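Local coordinates for protein proline dehydrogenase (Bradyrhizobium japonicum USDA 110, PDB 3HAZ) that probably oxidises proline to glutamate in two steps, joining an FAD-dependent proline dehydrogenase and an NAD-dependent aldehyde dehydrogenase in one chain, at residues 12-17 with 358-363; 279-284 with 312-317; 349-354 with 363-368. One frame throughout, in Å; residues are numbered along the deposited sequence.

Contact 1 of 3, residues 12-17 with 358-363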
loop_
_atom_site.group_PDB
_atom_site.type_symbol
_atom_site.label_atom_id
_atom_site.label_comp_id
_atom_site.label_asym_id
_atom_site.label_seq_id
_atom_site.Cartn_x
_atom_site.Cartn_y
_atom_site.Cartn_z
ATOM N N ALA A 12 27.068 27.354 30.003
ATOM C CA ALA A 12 25.858 26.529 30.015
ATOM C C ALA A 12 25.947 25.375 29.016
ATOM O O ALA A 12 26.649 25.477 28.006
ATOM C CB ALA A 12 24.632 27.384 29.720
ATOM N N PRO A 13 25.235 24.268 29.295
ATOM C CA PRO A 13 25.193 23.142 28.352
ATOM C C PRO A 13 24.704 23.592 26.978
ATOM O O PRO A 13 23.696 24.293 26.881
ATOM C CB PRO A 13 24.190 22.179 29.000
ATOM C CG PRO A 13 24.293 22.483 30.471
ATOM C CD PRO A 13 24.485 23.981 30.530
ATOM N N TYR A 14 25.418 23.174 25.936
ATOM C CA TYR A 14 25.242 23.704 24.588
ATOM C C TYR A 14 23.910 23.335 23.949
ATOM O O TYR A 14 23.241 24.185 23.364
ATOM C CB TYR A 14 26.387 23.225 23.689
ATOM C CG TYR A 14 26.652 24.106 22.486
ATOM C CD1 TYR A 14 27.306 25.330 22.627
ATOM C CD2 TYR A 14 26.258 23.714 21.211
ATOM C CE1 TYR A 14 27.561 26.136 21.532
ATOM C CE2 TYR A 14 26.507 24.515 20.111
ATOM C CZ TYR A 14 27.160 25.725 20.278
ATOM O OH TYR A 14 27.413 26.525 19.187
ATOM N N ALA A 15 23.532 22.065 24.047
ATOM C CA ALA A 15 22.346 21.570 23.350
ATOM C C ALA A 15 21.521 20.597 24.186
ATOM O O ALA A 15 21.396 19.429 23.829
ATOM C CB ALA A 15 22.749 20.908 22.034
ATOM N N PRO A 16 20.943 21.078 25.296
ATOM C CA PRO A 16 20.118 20.211 26.151
ATOM C C PRO A 16 18.857 19.713 25.445
ATOM O O PRO A 16 18.498 20.213 24.374
ATOM C CB PRO A 16 19.754 21.116 27.334
ATOM C CG PRO A 16 19.936 22.513 26.839
ATOM C CD PRO A 16 21.012 22.464 25.791
ATOM N N ASP A 17 18.197 18.732 26.057
ATOM C CA ASP A 17 17.024 18.073 25.480
ATOM C C ASP A 17 15.792 18.977 25.438
ATOM O O ASP A 17 15.368 19.517 26.461
ATOM C CB ASP A 17 16.712 16.799 26.273
ATOM C CG ASP A 17 15.379 16.181 25.893
ATOM O OD1 ASP A 17 15.169 15.875 24.698
ATOM O OD2 ASP A 17 14.543 15.991 26.801
ATOM N N ARG A 358 29.125 19.385 11.895
ATOM C CA ARG A 358 30.091 19.204 12.976
ATOM C C ARG A 358 29.805 17.970 13.819
ATOM O O ARG A 358 30.513 17.697 14.788
ATOM C CB ARG A 358 30.128 20.454 13.858
ATOM C CG ARG A 358 30.763 21.660 13.154
ATOM C CD ARG A 358 30.434 22.982 13.838
ATOM N NE ARG A 358 30.791 24.123 12.993
ATOM C CZ ARG A 358 30.854 25.382 13.419
ATOM N NH1 ARG A 358 30.582 25.673 14.685
ATOM N NH2 ARG A 358 31.190 26.355 12.576
ATOM N N GLY A 359 28.764 17.232 13.446
ATOM C CA GLY A 359 28.391 16.013 14.151
ATOM C C GLY A 359 28.223 16.225 15.642
ATOM O O GLY A 359 28.753 15.460 16.448
ATOM N N LEU A 360 27.499 17.280 16.012
ATOM C CA LEU A 360 27.296 17.616 17.419
ATOM C C LEU A 360 26.265 16.692 18.052
ATOM O O LEU A 360 25.523 16.006 17.347
ATOM C CB LEU A 360 26.852 19.079 17.568
ATOM C CG LEU A 360 27.830 20.101 16.997
ATOM C CD1 LEU A 360 27.469 21.507 17.465
ATOM C CD2 LEU A 360 29.265 19.746 17.400
ATOM N N ASP A 361 26.203 16.682 19.380
ATOM C CA ASP A 361 25.252 15.803 20.061
ATOM C C ASP A 361 23.832 16.375 20.095
ATOM O O ASP A 361 22.933 15.783 20.686
ATOM C CB ASP A 361 25.742 15.413 21.463
ATOM C CG ASP A 361 25.752 16.577 22.437
ATOM O OD1 ASP A 361 25.155 17.631 22.134
ATOM O OD2 ASP A 361 26.362 16.430 23.519
ATOM N N GLY A 362 23.633 17.518 19.445
ATOM C CA GLY A 362 22.323 18.141 19.383
ATOM C C GLY A 362 22.401 19.558 18.839
ATOM O O GLY A 362 23.478 20.008 18.441
ATOM N N TYR A 363 21.261 20.251 18.826
ATOM C CA TYR A 363 21.165 21.623 18.325
ATOM C C TYR A 363 21.086 22.637 19.467
ATOM O O TYR A 363 20.363 22.422 20.439
ATOM C CB TYR A 363 19.931 21.773 17.428
ATOM C CG TYR A 363 19.933 20.831 16.247
ATOM C CD1 TYR A 363 19.140 19.682 16.235
ATOM C CD2 TYR A 363 20.747 21.076 15.148
ATOM C CE1 TYR A 363 19.153 18.808 15.142
ATOM C CE2 TYR A 363 20.765 20.217 14.060
ATOM C CZ TYR A 363 19.973 19.090 14.059
ATOM O OH TYR A 363 20.010 18.259 12.961
#
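Tyr363 O, the carbonyl oxygen that receives a hydrogen bond from Lys318 NZ, is also met by the methyl carbon of Ala15, with CB only 3.2 Å away. Lys318 NZ donates to Pro16 O as well, so one lysine ties both loops together through backbone carbonyls. Residues 358-363 belong to the proline dehydrogenase TIM barrel, in the loop between helix 348-357 and helix 369-384; residues 12-17 are the loop before helix 18-28. The contact is small, burying about 200 Å² in all.

Alanine suits position 15 because its short side chain points toward the other loop and has little room there. Ala15 CB lies 3.5 Å from Gly362 C, and a beta carbon on Gly362 would come within 3.2 Å of that same methyl. Gly362 also has a phi close to the fully extended limit, which a residue with a beta carbon seldom adopts. Asp361, exposed to solvent, lies at the margin: its CG stands between the backbone N and the carbonyl carbon (chi1 69°), which swings OD1 to 4.1 Å from Ala15 CB while that oxygen is hydrogen-bonded to a glycerol probably left from crystallisation.

The preceding helix ends in a Schellman motif, where Gly359 adopts a positive phi (53°) that a residue with a beta carbon tolerates less easily. Just beyond it, Leu360 takes part in the second patch, made with Tyr14. Leucine suits a place buried between the tyrosine ring, Ala355 and Glu520. With CG opposite its backbone N (chi1 -156°), Tyr14 reaches across and brings CE2 to 4.1 Å from Leu360 CD1, an oblique apolar meeting.

Contact 2 of 3, residues 279-284 with 312-317. With FAD (flavin-adenine dinucleotide), chain C.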
loop_
_atom_site.group_PDB
_atom_site.type_symbol
_atom_site.label_atom_id
_atom_site.label_comp_id
_atom_site.label_asym_id
_atom_site.label_seq_id
_atom_site.Cartn_x
_atom_site.Cartn_y
_atom_site.Cartn_z
ATOM N N VAL A 279 25.587 45.472 21.874
ATOM C CA VAL A 279 26.366 44.427 21.210
ATOM C C VAL A 279 25.441 43.332 20.663
ATOM O O VAL A 279 24.771 42.625 21.423
ATOM C CB VAL A 279 27.414 43.799 22.162
ATOM C CG1 VAL A 279 28.270 42.761 21.421
ATOM C CG2 VAL A 279 28.299 44.890 22.784
ATOM N N ASP A 280 25.398 43.204 19.341
ATOM C CA ASP A 280 24.517 42.225 18.703
ATOM C C ASP A 280 24.917 40.807 19.094
ATOM O O ASP A 280 26.063 40.553 19.487
ATOM C CB ASP A 280 24.569 42.362 17.178
ATOM C CG ASP A 280 23.831 43.598 16.665
ATOM O OD1 ASP A 280 23.069 44.228 17.438
ATOM O OD2 ASP A 280 24.009 43.932 15.473
ATOM N N ALA A 281 23.967 39.885 18.983
ATOM C CA ALA A 281 24.243 38.473 19.207
ATOM C C ALA A 281 24.390 37.787 17.856
ATOM O O ALA A 281 23.598 38.024 16.941
ATOM C CB ALA A 281 23.131 37.838 20.013
ATOM N N GLU A 282 25.409 36.943 17.729
ATOM C CA GLU A 282 25.698 36.289 16.455
ATOM C C GLU A 282 25.554 34.769 16.573
ATOM O O GLU A 282 24.637 34.288 17.241
ATOM C CB GLU A 282 27.080 36.730 15.947
ATOM C CG GLU A 282 27.167 38.266 15.845
ATOM C CD GLU A 282 28.469 38.785 15.262
ATOM O OE1 GLU A 282 28.660 38.686 14.030
ATOM O OE2 GLU A 282 29.289 39.323 16.035
ATOM N N GLU A 283 26.441 34.007 15.939
ATOM C CA GLU A 283 26.279 32.548 15.927
ATOM C C GLU A 283 26.451 31.938 17.314
ATOM O O GLU A 283 27.126 32.502 18.181
ATOM C CB GLU A 283 27.252 31.894 14.942
ATOM C CG GLU A 283 27.119 32.375 13.508
ATOM C CD GLU A 283 27.879 33.673 13.240
ATOM O OE1 GLU A 283 28.390 34.297 14.193
ATOM O OE2 GLU A 283 27.968 34.070 12.065
ATOM N N ALA A 284 25.856 30.768 17.507
ATOM C CA ALA A 284 25.898 30.085 18.793
ATOM C C ALA A 284 27.316 29.750 19.243
ATOM O O ALA A 284 27.602 29.755 20.441
ATOM C CB ALA A 284 25.035 28.820 18.760
ATOM N N ALA A 312 22.324 41.987 22.941
ATOM C CA ALA A 312 21.175 41.208 22.494
ATOM C C ALA A 312 21.311 39.774 22.999
ATOM O O ALA A 312 22.426 39.255 23.123
ATOM C CB ALA A 312 21.073 41.228 20.975
ATOM N N ILE A 313 20.173 39.152 23.294
ATOM C CA ILE A 313 20.105 37.757 23.707
ATOM C C ILE A 313 19.058 37.041 22.852
ATOM O O ILE A 313 17.918 37.504 22.735
ATOM C CB ILE A 313 19.725 37.625 25.191
ATOM C CG1 ILE A 313 20.735 38.372 26.072
ATOM C CG2 ILE A 313 19.657 36.156 25.602
ATOM C CD1 ILE A 313 20.268 38.538 27.512
ATOM N N GLN A 314 19.453 35.920 22.253
ATOM C CA GLN A 314 18.594 35.195 21.320
ATOM C C GLN A 314 17.787 34.096 22.020
ATOM O O GLN A 314 18.339 33.095 22.489
ATOM C CB GLN A 314 19.436 34.575 20.203
ATOM C CG GLN A 314 20.269 35.569 19.396
ATOM C CD GLN A 314 21.614 34.983 18.982
ATOM O OE1 GLN A 314 22.285 34.328 19.781
ATOM N NE2 GLN A 314 22.011 35.216 17.733
ATOM N N ALA A 315 16.476 34.283 22.068
ATOM C CA ALA A 315 15.595 33.343 22.740
ATOM C C ALA A 315 15.459 32.015 21.997
ATOM O O ALA A 315 14.978 31.042 22.563
ATOM C CB ALA A 315 14.219 33.968 22.974
ATOM N N TYR A 316 15.869 31.963 20.732
ATOM C CA TYR A 316 15.774 30.691 20.019
ATOM C C TYR A 316 16.841 29.701 20.483
ATOM O O TYR A 316 16.817 28.535 20.111
ATOM C CB TYR A 316 15.721 30.862 18.488
ATOM C CG TYR A 316 17.012 31.209 17.756
ATOM C CD1 TYR A 316 18.168 31.594 18.436
ATOM C CD2 TYR A 316 17.048 31.188 16.361
ATOM C CE1 TYR A 316 19.340 31.923 17.733
ATOM C CE2 TYR A 316 18.199 31.517 15.654
ATOM C CZ TYR A 316 19.344 31.887 16.343
ATOM O OH TYR A 316 20.482 32.211 15.629
ATOM N N GLN A 317 17.755 30.174 21.327
ATOM C CA GLN A 317 18.772 29.303 21.918
ATOM C C GLN A 317 18.297 28.746 23.250
ATOM O O GLN A 317 17.711 29.461 24.064
ATOM C CB GLN A 317 20.086 30.053 22.131
ATOM C CG GLN A 317 20.770 30.515 20.859
ATOM C CD GLN A 317 22.274 30.606 21.031
ATOM O OE1 GLN A 317 22.903 29.693 21.570
ATOM N NE2 GLN A 317 22.864 31.698 20.560
HETATM P PA FAD C . 8.563 35.613 13.926
HETATM O O1A FAD C . 7.929 35.302 12.453
HETATM O O2A FAD C . 7.569 35.533 14.995
HETATM O O5B FAD C . 9.726 34.518 14.232
HETATM C C5B FAD C . 10.725 34.337 13.270
HETATM C C4B FAD C . 11.869 33.505 13.863
HETATM O O4B FAD C . 11.548 32.312 14.766
HETATM C C3B FAD C . 13.190 33.406 13.393
HETATM O O3B FAD C . 13.866 34.592 13.010
HETATM C C2B FAD C . 13.832 32.398 14.312
HETATM O O2B FAD C . 14.675 32.902 15.331
HETATM C C1B FAD C . 12.720 31.525 14.773
HETATM N N9A FAD C . 12.436 30.323 14.011
HETATM C C8A FAD C . 11.989 30.218 12.698
HETATM N N7A FAD C . 11.812 28.889 12.425
HETATM C C5A FAD C . 12.151 28.164 13.591
HETATM C C6A FAD C . 12.162 26.693 13.904
HETATM N N6A FAD C . 11.772 25.716 12.894
HETATM N N1A FAD C . 12.519 26.270 15.097
HETATM C C2A FAD C . 12.889 27.192 16.096
HETATM N N3A FAD C . 12.881 28.605 15.795
HETATM C C4A FAD C . 12.507 29.044 14.549
HETATM N N1 FAD C . 18.846 38.309 15.902
HETATM C C2 FAD C . 20.076 37.834 16.287
HETATM O O2 FAD C . 20.364 36.495 16.145
HETATM N N3 FAD C . 21.068 38.744 16.789
HETATM C C4 FAD C . 20.790 40.079 16.889
HETATM O O4 FAD C . 21.733 40.955 17.442
HETATM C C4X FAD C . 19.501 40.576 16.492
HETATM N N5 FAD C . 19.179 42.033 16.603
HETATM C C5X FAD C . 17.906 42.505 16.200
HETATM C C6 FAD C . 17.595 43.939 16.303
HETATM C C7 FAD C . 16.322 44.406 15.905
HETATM C C7M FAD C . 16.020 45.894 15.995
HETATM C C8 FAD C . 15.302 43.461 15.394
HETATM C C8M FAD C . 13.911 43.942 14.949
HETATM C C9 FAD C . 15.604 42.091 15.298
HETATM C C9A FAD C . 16.932 41.596 15.701
HETATM N N10 FAD C . 17.254 40.170 15.602
HETATM C C10 FAD C . 18.556 39.697 16.014
HETATM C "C1'" FAD C . 16.221 39.143 15.254
HETATM C "C2'" FAD C . 16.109 38.765 13.754
HETATM O "O2'" FAD C . 16.771 39.739 12.954
HETATM C "C3'" FAD C . 14.624 38.597 13.390
HETATM O "O3'" FAD C . 14.015 39.874 13.231
HETATM C "C4'" FAD C . 13.819 37.780 14.463
HETATM O "O4'" FAD C . 14.385 36.600 14.918
HETATM C "C5'" FAD C . 12.335 37.589 14.054
HETATM O "O5'" FAD C . 11.479 37.372 15.165
HETATM P P FAD C . 9.912 37.901 15.042
HETATM O O1P FAD C . 9.132 37.669 16.497
HETATM O O2P FAD C . 9.898 39.308 14.624
HETATM O O3P FAD C . 9.243 37.083 13.797
HETATM O O HOH W 1 24.984 39.950 22.321
HETATM O O HOH W 2 22.811 32.108 16.917
#
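Both amide protons of Gln314 are spent in different directions, one on the flavin and one on the loop opposite. NE2 donates to FAD O2 at 2.6 Å in an almost straight bond (173°), and to Glu282 O at 2.8 Å (166°), which lies in the amide plane. The setting is a beta-alpha-beta crossover of the proline dehydrogenase barrel: strands 276-279 and 309-314 run parallel as neighbours, with helix 287-298 between them in sequence, and the contact lies where both strands end.

The sheet pairing reaches this point through Ala312 N, which donates to Val279 O at 2.9 Å. Beyond it the 279-284 chain leaves the strand and turns its backbone to the flavin pyrimidine. Ala281 N gives its proton to FAD O4 at 2.9 Å, while Ala281 O takes that of FAD N3 at 2.6 Å, a paired reading much like that of a base pair. Alanine fits here, since its methyl packs closely on the glutamine, with Ala281 CB 3.4 Å from Gln314 CD.

A bend at chi2 (144°) carries the Gln314 amide to its partners, and Gln317 NE2 fixes its flip by donating to Gln314 OE1 from above the carbonyl plane. A leucine in place of Gln314 would probably leave FAD O2 and Glu282 O without this donor and Gln317 NE2 without its acceptor. Glu282 O also receives a proton from a water that itself accepts one from Tyr316 OH. At the far end, Ala284 CB rests 3.6 Å from Gln317 OE1.

Contact 3 of 3, residues 349-354 with 363-368. With FAD (flavin-adenine dinucleotide), chain C; SO4 (sulfate ion), chain F.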
loop_
_atom_site.group_PDB
_atom_site.type_symbol
_atom_site.label_atom_id
_atom_site.label_comp_id
_atom_site.label_asym_id
_atom_site.label_seq_id
_atom_site.Cartn_x
_atom_site.Cartn_y
_atom_site.Cartn_z
ATOM N N ASP A 349 18.898 28.680 10.360
ATOM C CA ASP A 349 19.315 27.723 9.338
ATOM C C ASP A 349 20.806 27.420 9.433
ATOM O O ASP A 349 21.239 26.292 9.224
ATOM C CB ASP A 349 18.950 28.234 7.945
ATOM C CG ASP A 349 17.462 28.104 7.655
ATOM O OD1 ASP A 349 17.001 26.977 7.387
ATOM O OD2 ASP A 349 16.756 29.127 7.695
ATOM N N THR A 350 21.588 28.432 9.779
ATOM C CA THR A 350 23.022 28.249 9.937
ATOM C C THR A 350 23.331 27.320 11.103
ATOM O O THR A 350 24.183 26.441 10.990
ATOM C CB THR A 350 23.740 29.602 10.096
ATOM O OG1 THR A 350 23.616 30.329 8.871
ATOM C CG2 THR A 350 25.214 29.406 10.417
ATOM N N GLU A 351 22.631 27.498 12.220
ATOM C CA GLU A 351 22.881 26.649 13.379
ATOM C C GLU A 351 22.551 25.187 13.086
ATOM O O GLU A 351 23.255 24.287 13.534
ATOM C CB GLU A 351 22.098 27.136 14.601
ATOM C CG GLU A 351 22.380 28.582 14.997
ATOM C CD GLU A 351 23.837 28.847 15.337
ATOM O OE1 GLU A 351 24.180 30.025 15.579
ATOM O OE2 GLU A 351 24.640 27.888 15.363
ATOM N N ILE A 352 21.483 24.948 12.327
ATOM C CA ILE A 352 21.106 23.582 11.993
ATOM C C ILE A 352 22.202 22.953 11.137
ATOM O O ILE A 352 22.674 21.858 11.422
ATOM C CB ILE A 352 19.751 23.511 11.235
ATOM C CG1 ILE A 352 18.626 24.120 12.078
ATOM C CG2 ILE A 352 19.413 22.061 10.846
ATOM C CD1 ILE A 352 18.547 23.575 13.486
ATOM N N LYS A 353 22.606 23.661 10.087
ATOM C CA LYS A 353 23.592 23.131 9.156
ATOM C C LYS A 353 24.899 22.847 9.879
ATOM O O LYS A 353 25.476 21.767 9.736
ATOM C CB LYS A 353 23.820 24.100 7.987
ATOM C CG LYS A 353 24.762 23.560 6.900
ATOM C CD LYS A 353 24.744 24.451 5.668
ATOM C CE LYS A 353 25.664 23.911 4.576
ATOM N NZ LYS A 353 25.722 24.844 3.406
ATOM N N ARG A 354 25.355 23.811 10.675
ATOM C CA ARG A 354 26.629 23.666 11.366
ATOM C C ARG A 354 26.653 22.456 12.294
ATOM O O ARG A 354 27.627 21.706 12.326
ATOM C CB ARG A 354 26.959 24.927 12.165
ATOM C CG ARG A 354 27.487 26.074 11.325
ATOM C CD ARG A 354 27.677 27.299 12.192
ATOM N NE ARG A 354 28.349 28.382 11.483
ATOM C CZ ARG A 354 28.984 29.375 12.092
ATOM N NH1 ARG A 354 29.580 30.322 11.378
ATOM N NH2 ARG A 354 29.024 29.414 13.419
ATOM N N TYR A 363 21.261 20.251 18.826
ATOM C CA TYR A 363 21.165 21.623 18.325
ATOM C C TYR A 363 21.086 22.637 19.467
ATOM O O TYR A 363 20.363 22.422 20.439
ATOM C CB TYR A 363 19.931 21.773 17.428
ATOM C CG TYR A 363 19.933 20.831 16.247
ATOM C CD1 TYR A 363 19.140 19.682 16.235
ATOM C CD2 TYR A 363 20.747 21.076 15.148
ATOM C CE1 TYR A 363 19.153 18.808 15.142
ATOM C CE2 TYR A 363 20.765 20.217 14.060
ATOM C CZ TYR A 363 19.973 19.090 14.059
ATOM O OH TYR A 363 20.010 18.259 12.961
ATOM N N PRO A 364 21.828 23.753 19.349
ATOM C CA PRO A 364 21.805 24.796 20.385
ATOM C C PRO A 364 20.532 25.639 20.314
ATOM O O PRO A 364 20.241 26.416 21.230
ATOM C CB PRO A 364 23.028 25.654 20.048
ATOM C CG PRO A 364 23.247 25.455 18.578
ATOM C CD PRO A 364 22.784 24.053 18.265
ATOM N N VAL A 365 19.791 25.490 19.221
ATOM C CA VAL A 365 18.549 26.221 19.029
ATOM C C VAL A 365 17.390 25.246 19.050
ATOM O O VAL A 365 17.573 24.058 18.784
ATOM C CB VAL A 365 18.516 26.952 17.672
ATOM C CG1 VAL A 365 19.445 28.166 17.680
ATOM C CG2 VAL A 365 18.875 25.987 16.539
ATOM N N PHE A 366 16.199 25.742 19.373
ATOM C CA PHE A 366 14.995 24.934 19.224
ATOM C C PHE A 366 14.782 24.647 17.738
ATOM O O PHE A 366 15.278 25.385 16.882
ATOM C CB PHE A 366 13.787 25.647 19.840
ATOM C CG PHE A 366 13.960 25.968 21.309
ATOM C CD1 PHE A 366 13.930 24.958 22.265
ATOM C CD2 PHE A 366 14.163 27.269 21.728
ATOM C CE1 PHE A 366 14.095 25.249 23.613
ATOM C CE2 PHE A 366 14.338 27.566 23.071
ATOM C CZ PHE A 366 14.302 26.554 24.016
ATOM N N THR A 367 14.065 23.572 17.430
ATOM C CA THR A 367 13.828 23.211 16.036
ATOM C C THR A 367 12.366 23.333 15.635
ATOM O O THR A 367 12.026 23.156 14.465
ATOM C CB THR A 367 14.342 21.798 15.703
ATOM O OG1 THR A 367 13.940 20.882 16.727
ATOM C CG2 THR A 367 15.865 21.797 15.593
ATOM N N ARG A 368 11.498 23.613 16.603
ATOM C CA ARG A 368 10.127 23.993 16.278
ATOM C C ARG A 368 9.911 25.469 16.594
ATOM O O ARG A 368 10.276 25.944 17.668
ATOM C CB ARG A 368 9.108 23.123 17.021
ATOM C CG ARG A 368 8.965 21.724 16.432
ATOM C CD ARG A 368 7.779 20.980 17.030
ATOM N NE ARG A 368 6.507 21.624 16.709
ATOM C CZ ARG A 368 5.320 21.153 17.079
ATOM N NH1 ARG A 368 5.241 20.028 17.780
ATOM N NH2 ARG A 368 4.212 21.806 16.750
HETATM P PA FAD C . 8.563 35.613 13.926
HETATM O O1A FAD C . 7.929 35.302 12.453
HETATM O O2A FAD C . 7.569 35.533 14.995
HETATM O O5B FAD C . 9.726 34.518 14.232
HETATM C C5B FAD C . 10.725 34.337 13.270
HETATM C C4B FAD C . 11.869 33.505 13.863
HETATM O O4B FAD C . 11.548 32.312 14.766
HETATM C C3B FAD C . 13.190 33.406 13.393
HETATM O O3B FAD C . 13.866 34.592 13.010
HETATM C C2B FAD C . 13.832 32.398 14.312
HETATM O O2B FAD C . 14.675 32.902 15.331
HETATM C C1B FAD C . 12.720 31.525 14.773
HETATM N N9A FAD C . 12.436 30.323 14.011
HETATM C C8A FAD C . 11.989 30.218 12.698
HETATM N N7A FAD C . 11.812 28.889 12.425
HETATM C C5A FAD C . 12.151 28.164 13.591
HETATM C C6A FAD C . 12.162 26.693 13.904
HETATM N N6A FAD C . 11.772 25.716 12.894
HETATM N N1A FAD C . 12.519 26.270 15.097
HETATM C C2A FAD C . 12.889 27.192 16.096
HETATM N N3A FAD C . 12.881 28.605 15.795
HETATM C C4A FAD C . 12.507 29.044 14.549
HETATM N N1 FAD C . 18.846 38.309 15.902
HETATM C C2 FAD C . 20.076 37.834 16.287
HETATM O O2 FAD C . 20.364 36.495 16.145
HETATM N N3 FAD C . 21.068 38.744 16.789
HETATM C C4 FAD C . 20.790 40.079 16.889
HETATM O O4 FAD C . 21.733 40.955 17.442
HETATM C C4X FAD C . 19.501 40.576 16.492
HETATM N N5 FAD C . 19.179 42.033 16.603
HETATM C C5X FAD C . 17.906 42.505 16.200
HETATM C C6 FAD C . 17.595 43.939 16.303
HETATM C C7 FAD C . 16.322 44.406 15.905
HETATM C C7M FAD C . 16.020 45.894 15.995
HETATM C C8 FAD C . 15.302 43.461 15.394
HETATM C C8M FAD C . 13.911 43.942 14.949
HETATM C C9 FAD C . 15.604 42.091 15.298
HETATM C C9A FAD C . 16.932 41.596 15.701
HETATM N N10 FAD C . 17.254 40.170 15.602
HETATM C C10 FAD C . 18.556 39.697 16.014
HETATM C "C1'" FAD C . 16.221 39.143 15.254
HETATM C "C2'" FAD C . 16.109 38.765 13.754
HETATM O "O2'" FAD C . 16.771 39.739 12.954
HETATM C "C3'" FAD C . 14.624 38.597 13.390
HETATM O "O3'" FAD C . 14.015 39.874 13.231
HETATM C "C4'" FAD C . 13.819 37.780 14.463
HETATM O "O4'" FAD C . 14.385 36.600 14.918
HETATM C "C5'" FAD C . 12.335 37.589 14.054
HETATM O "O5'" FAD C . 11.479 37.372 15.165
HETATM P P FAD C . 9.912 37.901 15.042
HETATM O O1P FAD C . 9.132 37.669 16.497
HETATM O O2P FAD C . 9.898 39.308 14.624
HETATM O O3P FAD C . 9.243 37.083 13.797
HETATM S S SO4 F . 5.439 24.671 14.590
HETATM O O1 SO4 F . 4.164 24.184 15.114
HETATM O O2 SO4 F . 6.327 23.549 14.280
HETATM O O3 SO4 F . 5.179 25.432 13.372
HETATM O O4 SO4 F . 6.062 25.519 15.597
#
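Tyr363 turns the edge of its ring to helix 348-357, CE2 standing 3.6 Å from Ile352 O, which lies in the ring plane. The isoleucine crosses this ring at about a right angle and sets CD1 3.7 Å from Tyr363 CD2. The hydroxyl, at the far end, is held by Pro503 O and Gln356 NE2. Pro364 follows, its CG a loose 4.3 Å from Glu351 OE2; the other carboxylate oxygen of Glu351 accepts from Ala284 N.

Branched Val365 can touch two helix side chains at once: its CG2 meets Glu351 CB and Ile352 CD1, the latter at 3.9 Å, while CG1 lies over the aliphatic part of the glutamate. Phe366 points away from the helix and packs against helices 18-28 and 369-384. Thr367 serves two sides. Its CG2 meets Ile352 CD1 at 3.8 Å, and its backbone O accepts from the adenine amino group, FAD N6A, at 3.0 Å. The first two torsions of Ile352 (chi1 -59°, chi2 -51°) put CD1 where tyrosine, valine and threonine can all touch it. Arg368, at the N-cap of helix 369-384, presents its guanidinium edge to a sulfate, NH2 donating to O1 at 2.9 Å and NE to O2; the ion probably came from the crystallisation liquor.

Between 349-354 and 363-368 the contact is mostly apolar, while Phe366 O bonds Trp348 NE1 at the start of the helix and Thr367 OG1 bonds His499 N. This is consistent with the packing of Ile352 against Thr367 CG2 helping to place the Thr367 carbonyl for the adenine amino group.

In the fold
Contacts 2 and 3 serve opposite ends of one cofactor: 279-284 with 312-317 holds the flavin pyrimidine, and 349-354 with 363-368 meets the adenine. Their centres lie about 13 Å apart, and a probable hydrogen bond of 3.0 Å from Phe366 N to Tyr316 O joins the two. Contact 1 adjoins both, farther from FAD; the side chain of Tyr363, shared with contact 3, stays about 9 Å from the cofactor. Contact 1 is about 10 Å from contact 3, centre to centre, and Tyr14 links it to both neighbours: Tyr14 O packs 3.6 Å from Pro364 CB, and Tyr14 OH 3.2 Å from Ala284 C.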